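Local coordinates for protein MamA (Candidatus Magnetobacterium bavaricum, PDB 3VTX) that is a tetratricopeptide-repeat protein built from successive antiparallel helix pairs, a fold that generally serves as a scaffold for protein-protein interactions, at residues 13-17 against 18-22; 47-51 against 52-56; 157-160 against 161-165. All blocks are in the same frame, centred on the assembly; numbering follows the deposited sequence.

Interaction 1: 13-17 against 18-22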
ATOM      1  N   ASP A  13      15.840 -12.601  -9.390  1.00 34.00           N
ATOM      2  CA  ASP A  13      16.066 -11.219  -9.025  1.00 34.41           C
ATOM      3  C   ASP A  13      16.554 -10.414 -10.207  1.00 34.99           C
ATOM      4  O   ASP A  13      16.171  -9.280 -10.398  1.00 37.22           O
ATOM      5  CB  ASP A  13      17.102 -11.163  -7.905  1.00 35.20           C
ATOM      6  CG  ASP A  13      16.557 -11.622  -6.601  1.00 38.99           C
ATOM      7  OD1 ASP A  13      15.304 -11.633  -6.404  1.00 41.13           O
ATOM      8  OD2 ASP A  13      17.371 -11.920  -5.704  1.00 45.96           O
ATOM      9  N   LYS A  14      17.475 -10.992 -10.958  1.00 36.78           N
ATOM     10  CA  LYS A  14      18.123 -10.292 -12.072  1.00 39.18           C
ATOM     11  C   LYS A  14      17.111 -10.134 -13.239  1.00 36.84           C
ATOM     12  O   LYS A  14      17.091  -9.143 -13.931  1.00 36.09           O
ATOM     13  CB  LYS A  14      19.310 -11.102 -12.582  1.00 40.67           C
ATOM     14  CG  LYS A  14      20.646 -10.846 -11.890  1.00 48.86           C
ATOM     15  CD  LYS A  14      21.590 -12.037 -12.057  1.00 54.75           C
ATOM     16  CE  LYS A  14      21.941 -12.341 -13.524  1.00 58.74           C
ATOM     17  NZ  LYS A  14      23.310 -13.026 -13.581  1.00 60.48           N
ATOM     18  N   LYS A  15      16.303 -11.160 -13.450  1.00 36.24           N
ATOM     19  CA  LYS A  15      15.209 -11.023 -14.446  1.00 35.06           C
ATOM     20  C   LYS A  15      14.188  -9.985 -14.069  1.00 34.33           C
ATOM     21  O   LYS A  15      13.781  -9.198 -14.904  1.00 33.63           O
ATOM     22  CB  LYS A  15      14.607 -12.392 -14.724  1.00 34.89           C
ATOM     23  CG  LYS A  15      15.488 -13.249 -15.623  1.00 35.72           C
ATOM     24  CD  LYS A  15      14.886 -14.589 -16.031  1.00 36.62           C
ATOM     25  CE  LYS A  15      15.847 -15.487 -16.836  1.00 35.34           C
ATOM     26  NZ  LYS A  15      15.146 -16.696 -17.423  1.00 34.14           N
ATOM     27  N   ARG A  16      13.782  -9.934 -12.803  1.00 33.45           N
ATOM     28  CA  ARG A  16      12.874  -8.956 -12.370  1.00 35.76           C
ATOM     29  C   ARG A  16      13.467  -7.514 -12.623  1.00 36.88           C
ATOM     30  O   ARG A  16      12.811  -6.613 -13.172  1.00 34.58           O
ATOM     31  CB  ARG A  16      12.569  -9.179 -10.890  1.00 36.38           C
ATOM     32  CG  ARG A  16      11.472  -8.263 -10.376  1.00 38.14           C
ATOM     33  CD  ARG A  16      11.236  -8.513  -8.915  1.00 36.53           C
ATOM     34  NE  ARG A  16      10.332  -7.513  -8.432  1.00 39.96           N
ATOM     35  CZ  ARG A  16      10.257  -7.106  -7.188  1.00 40.07           C
ATOM     36  NH1 ARG A  16       9.415  -6.150  -6.905  1.00 41.55           N
ATOM     37  NH2 ARG A  16      11.070  -7.593  -6.255  1.00 43.14           N
ATOM     38  N   THR A  17      14.735  -7.351 -12.283  1.00 39.64           N
ATOM     39  CA  THR A  17      15.362  -6.008 -12.429  1.00 41.61           C
ATOM     40  C   THR A  17      15.312  -5.521 -13.894  1.00 42.43           C
ATOM     41  O   THR A  17      14.945  -4.365 -14.190  1.00 44.30           O
ATOM     42  CB  THR A  17      16.777  -6.070 -11.854  1.00 43.01           C
ATOM     43  OG1 THR A  17      16.646  -6.231 -10.435  1.00 41.56           O
ATOM     44  CG2 THR A  17      17.572  -4.806 -12.177  1.00 42.75           C
ATOM     45  N   LYS A  18      15.533  -6.472 -14.782  1.00 41.84           N
ATOM     46  CA  LYS A  18      15.494  -6.334 -16.236  1.00 42.54           C
ATOM     47  C   LYS A  18      14.078  -6.197 -16.849  1.00 41.67           C
ATOM     48  O   LYS A  18      13.933  -5.834 -18.020  1.00 42.58           O
ATOM     49  CB  LYS A  18      16.237  -7.584 -16.751  1.00 44.07           C
ATOM     50  CG  LYS A  18      16.552  -7.738 -18.210  1.00 49.27           C
ATOM     51  CD  LYS A  18      17.650  -8.798 -18.362  1.00 50.59           C
ATOM     52  CE  LYS A  18      17.961  -9.082 -19.822  0.50 51.58           C
ATOM     53  NZ  LYS A  18      19.331  -9.660 -19.989  0.50 52.61           N
ATOM     54  N   GLY A  19      13.018  -6.448 -16.073  1.00 38.23           N
ATOM     55  CA  GLY A  19      11.653  -6.166 -16.530  1.00 37.07           C
ATOM     56  C   GLY A  19      11.067  -7.443 -17.172  1.00 35.08           C
ATOM     57  O   GLY A  19       9.977  -7.412 -17.733  1.00 36.12           O
ATOM     58  N   ASP A  20      11.815  -8.520 -17.106  1.00 33.10           N
ATOM     59  CA  ASP A  20      11.356  -9.870 -17.599  1.00 32.24           C
ATOM     60  C   ASP A  20      10.585 -10.556 -16.478  1.00 28.56           C
ATOM     61  O   ASP A  20      11.069 -11.447 -15.783  1.00 28.59           O
ATOM     62  CB  ASP A  20      12.519 -10.710 -18.078  1.00 31.34           C
ATOM     63  CG  ASP A  20      12.121 -12.096 -18.556  1.00 34.20           C
ATOM     64  OD1 ASP A  20      10.885 -12.379 -18.697  1.00 30.87           O
ATOM     65  OD2 ASP A  20      13.037 -12.948 -18.692  1.00 34.58           O
ATOM     66  N   PHE A  21       9.387 -10.057 -16.280  1.00 26.97           N
ATOM     67  CA  PHE A  21       8.597 -10.527 -15.196  1.00 26.38           C
ATOM     68  C   PHE A  21       8.180 -12.034 -15.354  1.00 23.49           C
ATOM     69  O   PHE A  21       8.120 -12.725 -14.335  1.00 22.26           O
ATOM     70  CB  PHE A  21       7.362  -9.655 -14.970  1.00 29.46           C
ATOM     71  CG  PHE A  21       7.705  -8.251 -14.595  1.00 33.22           C
ATOM     72  CD1 PHE A  21       8.251  -7.975 -13.389  1.00 38.87           C
ATOM     73  CD2 PHE A  21       7.558  -7.221 -15.509  1.00 43.60           C
ATOM     74  CE1 PHE A  21       8.663  -6.680 -13.042  1.00 41.51           C
ATOM     75  CE2 PHE A  21       7.918  -5.896 -15.145  1.00 45.40           C
ATOM     76  CZ  PHE A  21       8.465  -5.653 -13.912  1.00 42.65           C
ATOM     77  N   ASP A  22       7.858 -12.471 -16.573  1.00 25.04           N
ATOM     78  CA  ASP A  22       7.578 -13.935 -16.765  1.00 22.87           C
ATOM     79  C   ASP A  22       8.745 -14.809 -16.365  1.00 24.87           C
ATOM     80  O   ASP A  22       8.626 -15.793 -15.606  1.00 23.99           O
ATOM     81  CB  ASP A  22       7.145 -14.190 -18.183  1.00 24.31           C
ATOM     82  CG  ASP A  22       6.737 -15.656 -18.380  1.00 25.42           C
ATOM     83  OD1 ASP A  22       5.574 -16.006 -18.042  1.00 24.43           O
ATOM     84  OD2 ASP A  22       7.600 -16.445 -18.767  1.00 30.60           O
TER
HETATM   85  O   HOH W   1      13.420 -15.617 -19.378  1.00 34.65           O
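The Phe21 ring meets Arg16 at a single corner: CE1 of Phe21 lies 4.2 Å from CG of Arg16, and the two side chains cross obliquely, with guanidinium and ring planes 54° apart. Gly19 C lies over one face of that ring, near the rim, and Thr48 and Asp51 of helix 39-51 also touch it. The first torsion of Arg16, with CG anti to the backbone N (chi1 -173°), places CG at the ring; the extended chain beyond leads the guanidinium away from it, toward helix 39-51, to a salt bridge with Asp51. Beside this pair, Lys15 and Asp20 run alongside each other. Their charged ends, Lys15 NZ and Asp20 OD2, are 4.5 Å apart, too far for a direct salt bridge; a water closes the gap, accepting from NZ at 2.8 Å and donating to OD2 at 2.8 Å. The other oxygen, Asp20 OD1, caps the backbone N of Gly23. Two backbone bonds close the turn: Asp20 N to Lys15 O at 3.0 Å and Gly19 N to Arg16 O at 2.9 Å. With Gly19 at positive phi (93°), this is a Schellman motif followed directly by an N-cap, the tight turn between consecutive helices that is characteristic of TPR arrays.

Interaction 2: 47-51 against 52-56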
ATOM      1  N   LYS A  47       5.607  -9.743  -4.740  1.00 23.35           N
ATOM      2  CA  LYS A  47       5.935  -8.405  -5.227  1.00 23.10           C
ATOM      3  C   LYS A  47       6.002  -8.316  -6.765  1.00 23.11           C
ATOM      4  O   LYS A  47       5.657  -7.259  -7.337  1.00 24.67           O
ATOM      5  CB  LYS A  47       7.240  -7.948  -4.640  1.00 23.55           C
ATOM      6  CG  LYS A  47       7.239  -7.601  -3.207  1.00 24.37           C
ATOM      7  CD  LYS A  47       8.621  -7.231  -2.731  1.00 29.22           C
ATOM      8  CE  LYS A  47       8.557  -6.712  -1.294  1.00 32.39           C
ATOM      9  NZ  LYS A  47       9.955  -6.421  -0.724  1.00 33.64           N
ATOM     10  N   THR A  48       6.483  -9.390  -7.397  1.00 22.71           N
ATOM     11  CA  THR A  48       6.585  -9.460  -8.846  1.00 21.34           C
ATOM     12  C   THR A  48       5.181  -9.414  -9.467  1.00 21.03           C
ATOM     13  O   THR A  48       4.983  -8.689 -10.420  1.00 20.30           O
ATOM     14  CB  THR A  48       7.349 -10.635  -9.326  1.00 22.53           C
ATOM     15  OG1 THR A  48       8.650 -10.658  -8.692  1.00 27.28           O
ATOM     16  CG2 THR A  48       7.506 -10.646 -10.858  1.00 22.16           C
ATOM     17  N   TYR A  49       4.242 -10.172  -8.909  1.00 20.76           N
ATOM     18  CA  TYR A  49       2.909 -10.123  -9.406  1.00 21.46           C
ATOM     19  C   TYR A  49       2.304  -8.736  -9.169  1.00 20.60           C
ATOM     20  O   TYR A  49       1.522  -8.260  -9.960  1.00 21.35           O
ATOM     21  CB  TYR A  49       2.056 -11.265  -8.804  1.00 20.06           C
ATOM     22  CG  TYR A  49       2.185 -12.605  -9.512  1.00 19.43           C
ATOM     23  CD1 TYR A  49       1.829 -12.737 -10.869  1.00 19.03           C
ATOM     24  CD2 TYR A  49       2.594 -13.742  -8.822  1.00 20.46           C
ATOM     25  CE1 TYR A  49       1.811 -13.948 -11.500  1.00 19.91           C
ATOM     26  CE2 TYR A  49       2.662 -14.980  -9.477  1.00 22.54           C
ATOM     27  CZ  TYR A  49       2.287 -15.063 -10.817  1.00 23.73           C
ATOM     28  OH  TYR A  49       2.313 -16.288 -11.417  1.00 24.18           O
ATOM     29  N   MET A  50       2.634  -8.061  -8.069  1.00 20.87           N
ATOM     30  CA  MET A  50       2.101  -6.698  -7.849  1.00 23.25           C
ATOM     31  C   MET A  50       2.671  -5.751  -8.898  1.00 24.46           C
ATOM     32  O   MET A  50       1.924  -4.904  -9.377  1.00 23.97           O
ATOM     33  CB  MET A  50       2.419  -6.191  -6.443  1.00 22.12           C
ATOM     34  CG  MET A  50       1.736  -6.961  -5.328  1.00 23.51           C
ATOM     35  SD  MET A  50      -0.049  -6.972  -5.360  1.00 23.86           S
ATOM     36  CE  MET A  50      -0.391  -5.228  -4.782  1.00 21.49           C
ATOM     37  N   ASP A  51       3.927  -5.937  -9.273  1.00 23.80           N
ATOM     38  CA  ASP A  51       4.614  -5.107 -10.279  1.00 27.04           C
ATOM     39  C   ASP A  51       3.871  -5.118 -11.617  1.00 28.59           C
ATOM     40  O   ASP A  51       3.803  -4.108 -12.340  1.00 30.43           O
ATOM     41  CB  ASP A  51       6.061  -5.554 -10.503  1.00 27.80           C
ATOM     42  CG  ASP A  51       7.052  -5.112  -9.411  1.00 34.59           C
ATOM     43  OD1 ASP A  51       6.756  -4.203  -8.610  1.00 39.28           O
ATOM     44  OD2 ASP A  51       8.141  -5.748  -9.425  1.00 39.44           O
ATOM     45  N   ILE A  52       3.300  -6.263 -11.961  1.00 25.97           N
ATOM     46  CA  ILE A  52       2.568  -6.344 -13.205  0.50 25.82           C
ATOM     47  C   ILE A  52       1.058  -6.256 -13.110  1.00 25.27           C
ATOM     48  O   ILE A  52       0.344  -6.441 -14.102  1.00 26.75           O
ATOM     49  CB  ILE A  52       3.023  -7.522 -13.969  0.50 25.72           C
ATOM     50  CG1 ILE A  52       2.833  -8.763 -13.127  0.50 22.96           C
ATOM     51  CG2 ILE A  52       4.515  -7.299 -14.300  0.50 25.74           C
ATOM     52  CD1 ILE A  52       3.211  -9.932 -13.747  0.50 20.29           C
ATOM     53  N   GLY A  53       0.566  -5.858 -11.959  1.00 23.59           N
ATOM     54  CA  GLY A  53      -0.788  -5.528 -11.737  1.00 23.27           C
ATOM     55  C   GLY A  53      -1.701  -6.731 -11.597  1.00 23.18           C
ATOM     56  O   GLY A  53      -2.814  -6.691 -11.980  1.00 22.60           O
ATOM     57  N   LEU A  54      -1.192  -7.797 -11.011  1.00 19.42           N
ATOM     58  CA  LEU A  54      -1.993  -8.994 -10.665  1.00 18.01           C
ATOM     59  C   LEU A  54      -2.024  -9.297  -9.186  1.00 18.71           C
ATOM     60  O   LEU A  54      -1.483 -10.289  -8.684  1.00 19.91           O
ATOM     61  CB  LEU A  54      -1.414 -10.159 -11.450  1.00 18.73           C
ATOM     62  CG  LEU A  54      -1.520 -10.127 -12.952  1.00 23.64           C
ATOM     63  CD1 LEU A  54      -0.866 -11.471 -13.536  1.00 27.40           C
ATOM     64  CD2 LEU A  54      -2.974 -10.040 -13.402  1.00 22.90           C
ATOM     65  N   PRO A  55      -2.683  -8.434  -8.408  1.00 19.34           N
ATOM     66  CA  PRO A  55      -2.880  -8.704  -7.038  1.00 18.39           C
ATOM     67  C   PRO A  55      -3.527 -10.044  -6.748  1.00 18.23           C
ATOM     68  O   PRO A  55      -3.221 -10.645  -5.678  1.00 20.14           O
ATOM     69  CB  PRO A  55      -3.753  -7.527  -6.590  1.00 19.57           C
ATOM     70  CG  PRO A  55      -4.446  -7.075  -7.795  1.00 19.60           C
ATOM     71  CD  PRO A  55      -3.424  -7.243  -8.861  1.00 19.50           C
ATOM     72  N   ASN A  56      -4.417 -10.545  -7.607  1.00 18.08           N
ATOM     73  CA  ASN A  56      -5.007 -11.855  -7.264  1.00 19.03           C
ATOM     74  C   ASN A  56      -3.960 -12.992  -7.140  1.00 20.20           C
ATOM     75  O   ASN A  56      -4.004 -13.794  -6.211  1.00 22.23           O
ATOM     76  CB  ASN A  56      -6.072 -12.229  -8.226  1.00 21.64           C
ATOM     77  CG  ASN A  56      -5.572 -13.044  -9.400  1.00 23.28           C
ATOM     78  OD1 ASN A  56      -5.632 -14.300  -9.379  1.00 25.91           O
ATOM     79  ND2 ASN A  56      -4.987 -12.351 -10.444  1.00 22.75           N
TER
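Thr48 reaches across with its carbonyl alone, taking a weak bond from Ile52 N at 3.3 Å, while its hydroxyl is bonded to Lys44 O one turn earlier. Tyr49 contributes both backbone and ring. Its carbonyl O receives Leu54 N at 2.9 Å with an N-H...O angle of 161°, the donor tilted moderately from the carbonyl plane, and also a weak bond from Ile52 N. The ring lies obliquely across the Leu54 side chain, with Tyr49 CD1 4.0 Å from Leu54 CD1; the hydroxyl, at the far end of the ring, makes a weak hydrogen bond with Lys29 NZ. Met50 O accepts Gly53 N at 3.1 Å from above the carbonyl plane. Together with the Leu54 N bond and the positive phi of Gly53 (77°), this identifies a Schellman motif that ends helix 39-51, after which Leu54 takes the N-cap position of helix 55-68: the connection between two consecutive helices of a TPR-type array. The Met50 chain turns the same way at each torsion, which curls the sulfur round to Pro55. Met50 SD stands 3.7 Å from Pro55 CA and 3.9 Å from Pro55 CB, with Met85 of helix 73-85 touching both side chains. Asp51, in the final turn, directs its carboxylate away from this contact, toward Arg16.

Interaction 3: 157-160 against 161-165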
ATOM      1  N   ARG A 157     -19.930  19.943   5.006  1.00 27.35           N
ATOM      2  CA  ARG A 157     -19.260  20.587   3.871  1.00 28.75           C
ATOM      3  C   ARG A 157     -18.327  21.694   4.335  1.00 28.02           C
ATOM      4  O   ARG A 157     -17.281  21.979   3.757  1.00 26.08           O
ATOM      5  CB  ARG A 157     -20.287  21.127   2.881  1.00 31.06           C
ATOM      6  CG  ARG A 157     -20.423  20.172   1.700  1.00 35.85           C
ATOM      7  CD  ARG A 157     -21.143  20.722   0.489  1.00 34.69           C
ATOM      8  NE  ARG A 157     -21.304  19.610  -0.386  1.00 36.32           N
ATOM      9  CZ  ARG A 157     -21.946  19.663  -1.506  1.00 32.34           C
ATOM     10  NH1 ARG A 157     -22.538  20.818  -1.866  1.00 38.24           N
ATOM     11  NH2 ARG A 157     -21.994  18.579  -2.268  1.00 41.88           N
ATOM     12  N   ASP A 158     -18.663  22.359   5.411  1.00 29.37           N
ATOM     13  CA  ASP A 158     -17.739  23.397   5.903  1.00 28.70           C
ATOM     14  C   ASP A 158     -16.401  22.836   6.350  1.00 27.68           C
ATOM     15  O   ASP A 158     -15.385  23.394   5.983  1.00 26.87           O
ATOM     16  CB  ASP A 158     -18.379  24.160   7.092  1.00 32.46           C
ATOM     17  CG  ASP A 158     -19.526  25.072   6.684  1.00 37.31           C
ATOM     18  OD1 ASP A 158     -19.705  25.419   5.493  1.00 41.79           O
ATOM     19  OD2 ASP A 158     -20.234  25.552   7.665  1.00 49.10           O
ATOM     20  N   GLU A 159     -16.398  21.716   7.060  1.00 25.96           N
ATOM     21  CA  GLU A 159     -15.172  21.052   7.488  1.00 27.29           C
ATOM     22  C   GLU A 159     -14.439  20.502   6.251  1.00 25.54           C
ATOM     23  O   GLU A 159     -13.238  20.597   6.175  1.00 26.53           O
ATOM     24  CB  GLU A 159     -15.393  19.897   8.461  1.00 27.63           C
ATOM     25  CG  GLU A 159     -15.541  20.213   9.916  1.00 36.15           C
ATOM     26  CD  GLU A 159     -14.429  21.104  10.477  0.50 34.40           C
ATOM     27  OE1 GLU A 159     -13.302  20.619  10.764  0.50 36.75           O
ATOM     28  OE2 GLU A 159     -14.726  22.291  10.610  0.50 41.66           O
ATOM     29  N   ALA A 160     -15.202  19.992   5.261  1.00 23.65           N
ATOM     30  CA  ALA A 160     -14.623  19.496   4.023  1.00 23.47           C
ATOM     31  C   ALA A 160     -13.822  20.586   3.368  1.00 22.07           C
ATOM     32  O   ALA A 160     -12.674  20.384   3.065  1.00 21.98           O
ATOM     33  CB  ALA A 160     -15.703  18.912   3.031  1.00 21.50           C
ATOM     34  N   VAL A 161     -14.423  21.769   3.211  1.00 23.67           N
ATOM     35  CA  VAL A 161     -13.773  22.832   2.482  1.00 23.71           C
ATOM     36  C   VAL A 161     -12.590  23.386   3.287  1.00 23.33           C
ATOM     37  O   VAL A 161     -11.564  23.705   2.699  1.00 22.62           O
ATOM     38  CB  VAL A 161     -14.786  23.957   2.142  1.00 24.25           C
ATOM     39  CG1 VAL A 161     -14.049  25.205   1.718  1.00 26.46           C
ATOM     40  CG2 VAL A 161     -15.779  23.469   1.075  1.00 26.13           C
ATOM     41  N   LYS A 162     -12.636  23.283   4.589  1.00 23.37           N
ATOM     42  CA  LYS A 162     -11.506  23.650   5.432  1.00 24.68           C
ATOM     43  C   LYS A 162     -10.271  22.796   5.074  1.00 22.47           C
ATOM     44  O   LYS A 162      -9.129  23.317   4.912  1.00 21.64           O
ATOM     45  CB  LYS A 162     -11.818  23.442   6.949  1.00 26.74           C
ATOM     46  CG  LYS A 162     -10.620  23.512   7.836  1.00 35.33           C
ATOM     47  CD  LYS A 162     -11.040  23.605   9.366  1.00 44.34           C
ATOM     48  CE  LYS A 162     -10.044  22.842  10.283  1.00 48.62           C
ATOM     49  NZ  LYS A 162     -10.711  22.321  11.605  1.00 51.83           N
ATOM     50  N   TYR A 163     -10.480  21.487   4.850  1.00 20.29           N
ATOM     51  CA  TYR A 163      -9.342  20.589   4.523  1.00 20.11           C
ATOM     52  C   TYR A 163      -8.903  20.682   3.083  1.00 19.21           C
ATOM     53  O   TYR A 163      -7.698  20.605   2.843  1.00 19.88           O
ATOM     54  CB  TYR A 163      -9.696  19.167   4.893  1.00 19.58           C
ATOM     55  CG  TYR A 163      -9.392  18.950   6.390  1.00 22.93           C
ATOM     56  CD1 TYR A 163     -10.354  19.176   7.335  1.00 24.65           C
ATOM     57  CD2 TYR A 163      -8.153  18.468   6.786  1.00 22.64           C
ATOM     58  CE1 TYR A 163     -10.077  19.014   8.687  1.00 28.73           C
ATOM     59  CE2 TYR A 163      -7.867  18.284   8.155  1.00 29.27           C
ATOM     60  CZ  TYR A 163      -8.853  18.556   9.067  1.00 30.50           C
ATOM     61  OH  TYR A 163      -8.663  18.424  10.445  1.00 33.81           O
ATOM     62  N   PHE A 164      -9.856  20.862   2.160  1.00 19.77           N
ATOM     63  CA  PHE A 164      -9.473  21.181   0.785  1.00 20.26           C
ATOM     64  C   PHE A 164      -8.594  22.419   0.687  1.00 21.71           C
ATOM     65  O   PHE A 164      -7.584  22.471  -0.010  1.00 22.77           O
ATOM     66  CB  PHE A 164     -10.662  21.304  -0.121  1.00 20.54           C
ATOM     67  CG  PHE A 164     -11.454  19.980  -0.265  1.00 18.71           C
ATOM     68  CD1 PHE A 164     -10.822  18.851  -0.633  1.00 21.80           C
ATOM     69  CD2 PHE A 164     -12.807  19.977  -0.122  1.00 21.21           C
ATOM     70  CE1 PHE A 164     -11.519  17.642  -0.820  1.00 23.64           C
ATOM     71  CE2 PHE A 164     -13.506  18.780  -0.317  1.00 21.78           C
ATOM     72  CZ  PHE A 164     -12.834  17.636  -0.643  1.00 21.86           C
ATOM     73  N   LYS A 165      -8.965  23.447   1.484  1.00 21.25           N
ATOM     74  CA  LYS A 165      -8.180  24.654   1.553  1.00 21.65           C
ATOM     75  C   LYS A 165      -6.841  24.401   2.228  1.00 21.23           C
ATOM     76  O   LYS A 165      -5.807  24.994   1.793  1.00 23.91           O
ATOM     77  CB  LYS A 165      -8.970  25.684   2.324  1.00 23.60           C
ATOM     78  CG  LYS A 165      -9.970  26.442   1.472  1.00 23.03           C
ATOM     79  CD  LYS A 165     -10.742  27.469   2.289  1.00 31.70           C
ATOM     80  CE  LYS A 165     -11.783  28.132   1.463  1.00 33.19           C
ATOM     81  NZ  LYS A 165     -12.148  29.652   1.853  1.00 39.84           N
TER
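The carbonyl O of Ala160 is gripped by two backbone donors: Phe164 N at 3.0 Å, in a nearly straight bond (172°), and Tyr163 N, also at 3.0 Å but bent to 125° and therefore weak. The Phe164 ring packs against the same carbonyl obliquely, its CD2 3.2 Å from Ala160 O, and Phe164 CE2 lies 4.0 Å from Ala160 CB. Tyr163 N has its straighter bond with Glu159 O at 3.2 Å, and that oxygen also meets the edge of the Tyr163 ring in plane, 3.4 Å from CD1. Glu159 and Lys162 lie side by side. The glutamate turns at chi2 (-51°), which brings its carboxylate alongside the outer end of the lysine chain, and OE1 receives Lys162 NZ through its syn lone pair at 3.2 Å. Helix 141-153 covers the side of Ala160 and Tyr163 through Tyr151 and Ile147; Arg157 forms a salt bridge with Glu152 of that helix. Main-chain bonds thus set the first turns of helix 157-169, and the i to i+3 salt bridge of Glu159 with Lys162 adds a side-chain link, probably modest in strength, since the lysine is exposed.

Interactions 1 and 2 are inter-helix turns of the same kind that lie side by side in space, each closed by a Schellman motif at a glycine, and their centres are 13 Å apart. They touch directly: Arg16 NH1 and Asp51 OD2 form a salt bridge at 2.9 Å, and Arg16 CD lies 3.4 Å from Thr48 OG1, so one arginine ties the C-terminal turn of helix 5-18 to that of helix 39-51. Interaction 3 belongs to the other end of the array, within a helix rather than between two. Its centre is 45 Å from that of interaction 1 and 36 Å from that of interaction 2, with nearest atoms about 32 and 26 Å away, across the chain's centre.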